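Local coordinates for copper-containing nitrite reductase (Hyphomicrobium denitrificans 1NES1, PDB 6TFO), which probably reduces nitrite to nitric oxide with electrons from a cytochrome c, using bound copper ions, at residues C[42-46]-C[76-82]. Sequence-based numbering, arbitrary orientation.
With CU (copper (II) ion), chain L.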
ATOM      1  N   ARG C  42      -6.228   6.667  22.626  1.00 54.45           N
ATOM      2  CA  ARG C  42      -5.212   6.501  23.702  1.00 53.29           C
ATOM      3  C   ARG C  42      -4.050   5.629  23.215  1.00 51.27           C
ATOM      4  O   ARG C  42      -4.219   4.875  22.233  1.00 48.89           O
ATOM      5  CB  ARG C  42      -5.890   5.914  24.942  1.00 51.41           C
ATOM      6  CG  ARG C  42      -6.572   6.960  25.800  1.00 53.71           C
ATOM      7  CD  ARG C  42      -7.781   6.436  26.541  1.00 59.49           C
ATOM      8  NE  ARG C  42      -7.516   5.232  27.316  1.00 67.27           N
ATOM      9  CZ  ARG C  42      -8.102   4.043  27.130  1.00 69.22           C
ATOM     10  NH1 ARG C  42      -9.006   3.862  26.177  1.00 74.82           N
ATOM     11  NH2 ARG C  42      -7.778   3.030  27.914  1.00 65.97           N
ATOM     12  N   MET C  43      -2.904   5.759  23.878  1.00 48.81           N
ATOM     13  CA  MET C  43      -1.757   4.828  23.735  1.00 51.55           C
ATOM     14  C   MET C  43      -2.018   3.618  24.640  1.00 51.12           C
ATOM     15  O   MET C  43      -2.139   3.814  25.874  1.00 43.27           O
ATOM     16  CB  MET C  43      -0.462   5.515  24.156  1.00 56.32           C
ATOM     17  CG  MET C  43       0.765   4.853  23.616  1.00 58.18           C
ATOM     18  SD  MET C  43       2.185   5.844  24.150  1.00 58.84           S
ATOM     19  CE  MET C  43       2.959   6.070  22.554  1.00 60.67           C
ATOM     20  N   VAL C  44      -2.147   2.427  24.048  1.00 51.51           N
ATOM     21  CA  VAL C  44      -2.689   1.223  24.744  1.00 50.80           C
ATOM     22  C   VAL C  44      -1.879  -0.039  24.415  1.00 51.61           C
ATOM     23  O   VAL C  44      -0.956  -0.014  23.566  1.00 48.07           O
ATOM     24  CB  VAL C  44      -4.171   0.999  24.396  1.00 49.58           C
ATOM     25  CG1 VAL C  44      -5.021   2.171  24.857  1.00 52.51           C
ATOM     26  CG2 VAL C  44      -4.370   0.711  22.913  1.00 47.02           C
ATOM     27  N   TYR C  45      -2.237  -1.112  25.109  1.00 48.29           N
ATOM     28  CA  TYR C  45      -1.900  -2.496  24.729  1.00 47.00           C
ATOM     29  C   TYR C  45      -3.082  -3.022  23.916  1.00 46.63           C
ATOM     30  O   TYR C  45      -4.236  -2.728  24.275  1.00 44.70           O
ATOM     31  CB  TYR C  45      -1.649  -3.341  25.976  1.00 43.49           C
ATOM     32  CG  TYR C  45      -0.507  -2.915  26.862  1.00 37.78           C
ATOM     33  CD1 TYR C  45       0.803  -3.241  26.561  1.00 38.10           C
ATOM     34  CD2 TYR C  45      -0.750  -2.295  28.071  1.00 37.84           C
ATOM     35  CE1 TYR C  45       1.847  -2.914  27.412  1.00 33.82           C
ATOM     36  CE2 TYR C  45       0.278  -1.957  28.931  1.00 37.49           C
ATOM     37  CZ  TYR C  45       1.579  -2.274  28.603  1.00 35.14           C
ATOM     38  OH  TYR C  45       2.585  -1.922  29.453  1.00 36.54           O
ATOM     39  N   ILE C  46      -2.793  -3.745  22.839  1.00 45.26           N
ATOM     40  CA  ILE C  46      -3.814  -4.449  22.022  1.00 48.91           C
ATOM     41  C   ILE C  46      -3.506  -5.950  22.040  1.00 52.99           C
ATOM     42  O   ILE C  46      -2.353  -6.332  21.753  1.00 53.82           O
ATOM     43  CB  ILE C  46      -3.860  -3.884  20.595  1.00 48.32           C
ATOM     44  CG1 ILE C  46      -3.900  -2.357  20.602  1.00 47.66           C
ATOM     45  CG2 ILE C  46      -5.048  -4.475  19.843  1.00 47.97           C
ATOM     46  CD1 ILE C  46      -3.382  -1.726  19.331  1.00 49.31           C
ATOM     47  N   GLU C  76       4.036   0.558  17.421  1.00 42.37           N
ATOM     48  CA  GLU C  76       4.070   1.910  16.792  1.00 43.73           C
ATOM     49  C   GLU C  76       5.436   2.608  16.935  1.00 40.32           C
ATOM     50  O   GLU C  76       5.684   3.518  16.163  1.00 41.78           O
ATOM     51  CB  GLU C  76       2.923   2.749  17.347  1.00 44.59           C
ATOM     52  CG  GLU C  76       3.251   3.490  18.635  1.00 47.82           C
ATOM     53  CD  GLU C  76       3.688   2.606  19.790  1.00 47.12           C
ATOM     54  OE1 GLU C  76       3.018   1.569  20.032  1.00 44.78           O
ATOM     55  OE2 GLU C  76       4.705   2.955  20.424  1.00 47.40           O
ATOM     56  N   GLY C  77       6.303   2.213  17.863  1.00 40.01           N
ATOM     57  CA  GLY C  77       7.732   2.599  17.812  1.00 40.41           C
ATOM     58  C   GLY C  77       8.154   3.535  18.932  1.00 38.35           C
ATOM     59  O   GLY C  77       9.256   4.087  18.841  1.00 38.92           O
ATOM     60  N   ALA C  78       7.336   3.710  19.967  1.00 40.22           N
ATOM     61  CA  ALA C  78       7.762   4.409  21.205  1.00 47.40           C
ATOM     62  C   ALA C  78       8.406   3.378  22.140  1.00 46.33           C
ATOM     63  O   ALA C  78       8.365   2.205  21.813  1.00 48.60           O
ATOM     64  CB  ALA C  78       6.598   5.117  21.852  1.00 45.03           C
ATOM     65  N   GLN C  79       9.028   3.803  23.236  1.00 47.69           N
ATOM     66  CA  GLN C  79       9.610   2.871  24.233  1.00 44.64           C
ATOM     67  C   GLN C  79       8.473   2.374  25.124  1.00 46.15           C
ATOM     68  O   GLN C  79       7.599   3.187  25.505  1.00 42.69           O
ATOM     69  CB  GLN C  79      10.710   3.514  25.067  1.00 44.38           C
ATOM     70  CG  GLN C  79      11.910   3.923  24.233  1.00 49.32           C
ATOM     71  CD  GLN C  79      13.112   4.177  25.102  1.00 52.26           C
ATOM     72  OE1 GLN C  79      13.014   4.613  26.242  1.00 56.70           O
ATOM     73  NE2 GLN C  79      14.270   3.850  24.571  1.00 54.98           N
ATOM     74  N   HIS C  80       8.475   1.068  25.393  1.00 43.27           N
ATOM     75  CA  HIS C  80       7.430   0.361  26.176  1.00 46.30           C
ATOM     76  C   HIS C  80       8.036  -0.799  26.978  1.00 42.91           C
ATOM     77  O   HIS C  80       9.013  -1.455  26.521  1.00 44.53           O
ATOM     78  CB  HIS C  80       6.299  -0.169  25.273  1.00 44.73           C
ATOM     79  CG  HIS C  80       5.637   0.864  24.427  1.00 41.52           C
ATOM     80  ND1 HIS C  80       4.839   1.837  24.956  1.00 40.31           N
ATOM     81  CD2 HIS C  80       5.661   1.065  23.092  1.00 43.41           C
ATOM     82  CE1 HIS C  80       4.397   2.609  23.988  1.00 45.42           C
ATOM     83  NE2 HIS C  80       4.899   2.162  22.836  1.00 47.09           N
ATOM     84  N   ASP C  81       7.436  -1.043  28.133  1.00 40.89           N
ATOM     85  CA  ASP C  81       7.497  -2.336  28.838  1.00 42.37           C
ATOM     86  C   ASP C  81       6.078  -2.670  29.318  1.00 41.23           C
ATOM     87  O   ASP C  81       5.131  -1.920  29.011  1.00 39.01           O
ATOM     88  CB  ASP C  81       8.548  -2.275  29.946  1.00 48.79           C
ATOM     89  CG  ASP C  81       8.224  -1.282  31.041  1.00 47.22           C
ATOM     90  OD1 ASP C  81       7.075  -0.878  31.119  1.00 46.06           O
ATOM     91  OD2 ASP C  81       9.137  -0.942  31.804  1.00 50.51           O
ATOM     92  N   ALA C  82       5.942  -3.804  29.992  1.00 38.61           N
ATOM     93  CA  ALA C  82       4.764  -4.185  30.786  1.00 41.09           C
ATOM     94  C   ALA C  82       5.272  -4.570  32.172  1.00 44.98           C
ATOM     95  O   ALA C  82       6.291  -5.283  32.238  1.00 50.79           O
ATOM     96  CB  ALA C  82       4.028  -5.313  30.100  1.00 41.07           C
TER
HETATM   97 CU    CU L 503       4.760   2.440  26.899  1.00 44.02          CU
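The His80 ring is met at its edge, in plane, by Met43 SD and by Glu76 OE2. The Tyr45 ring takes Asp81 O at its edge, also in plane, while the Ala82 methyl approaches it obliquely. Beyond the two segments, the His80 ring meets that of His122, and the Tyr45 ring meets that of Tyr115. The contact lies at the type 1 copper site of the N-terminal cupredoxin domain. Strand 42-46 here packs against the loop 76-82, which supplies a copper ligand. His80 ND1 binds the copper at 2.0 Å; Cys117, His122 and Met127 complete the site. Met43 reaches the ring with CG anti to its own backbone N (chi1 -160°). Its SD lies 3.9 Å from His80 CE1, and its CE touches the Ala78 methyl, with Met43 CE to Ala78 CB at 3.8 Å. Ile38 of a neighbouring subunit also packs on Met43.

Tyr45 reaches the backbone that follows His80. Its OH donates to Asp81 O at 2.6 Å, on a lone pair in the carbonyl plane. The same hydroxyl lies against Ala82, with Tyr45 OH to Ala82 CB at 3.7 Å. A phenylalanine here would probably leave Asp81 O without this donor and hold the backbone after His80 less firmly. The Asp81 carboxylate turns elsewhere, to Ser118 and Arg90.

At NE2, the imidazole nitrogen that does not bind copper, Glu76 helps, together with the metal, to fix the ring's rotation. Its OE1 is held by Thr36. Its OE2 accepts two N-H groups, which probably helps to keep the carboxylate charged. Ala78 N donates to Glu76 OE2 from the anti side at 2.8 Å, and His80 NE2 reaches Glu76 OE2 from the syn side at 2.5 Å, both tilted out of the carboxylate plane. The His80 bond is nearly straight at 168°, with OE2 almost exactly in the imidazole plane.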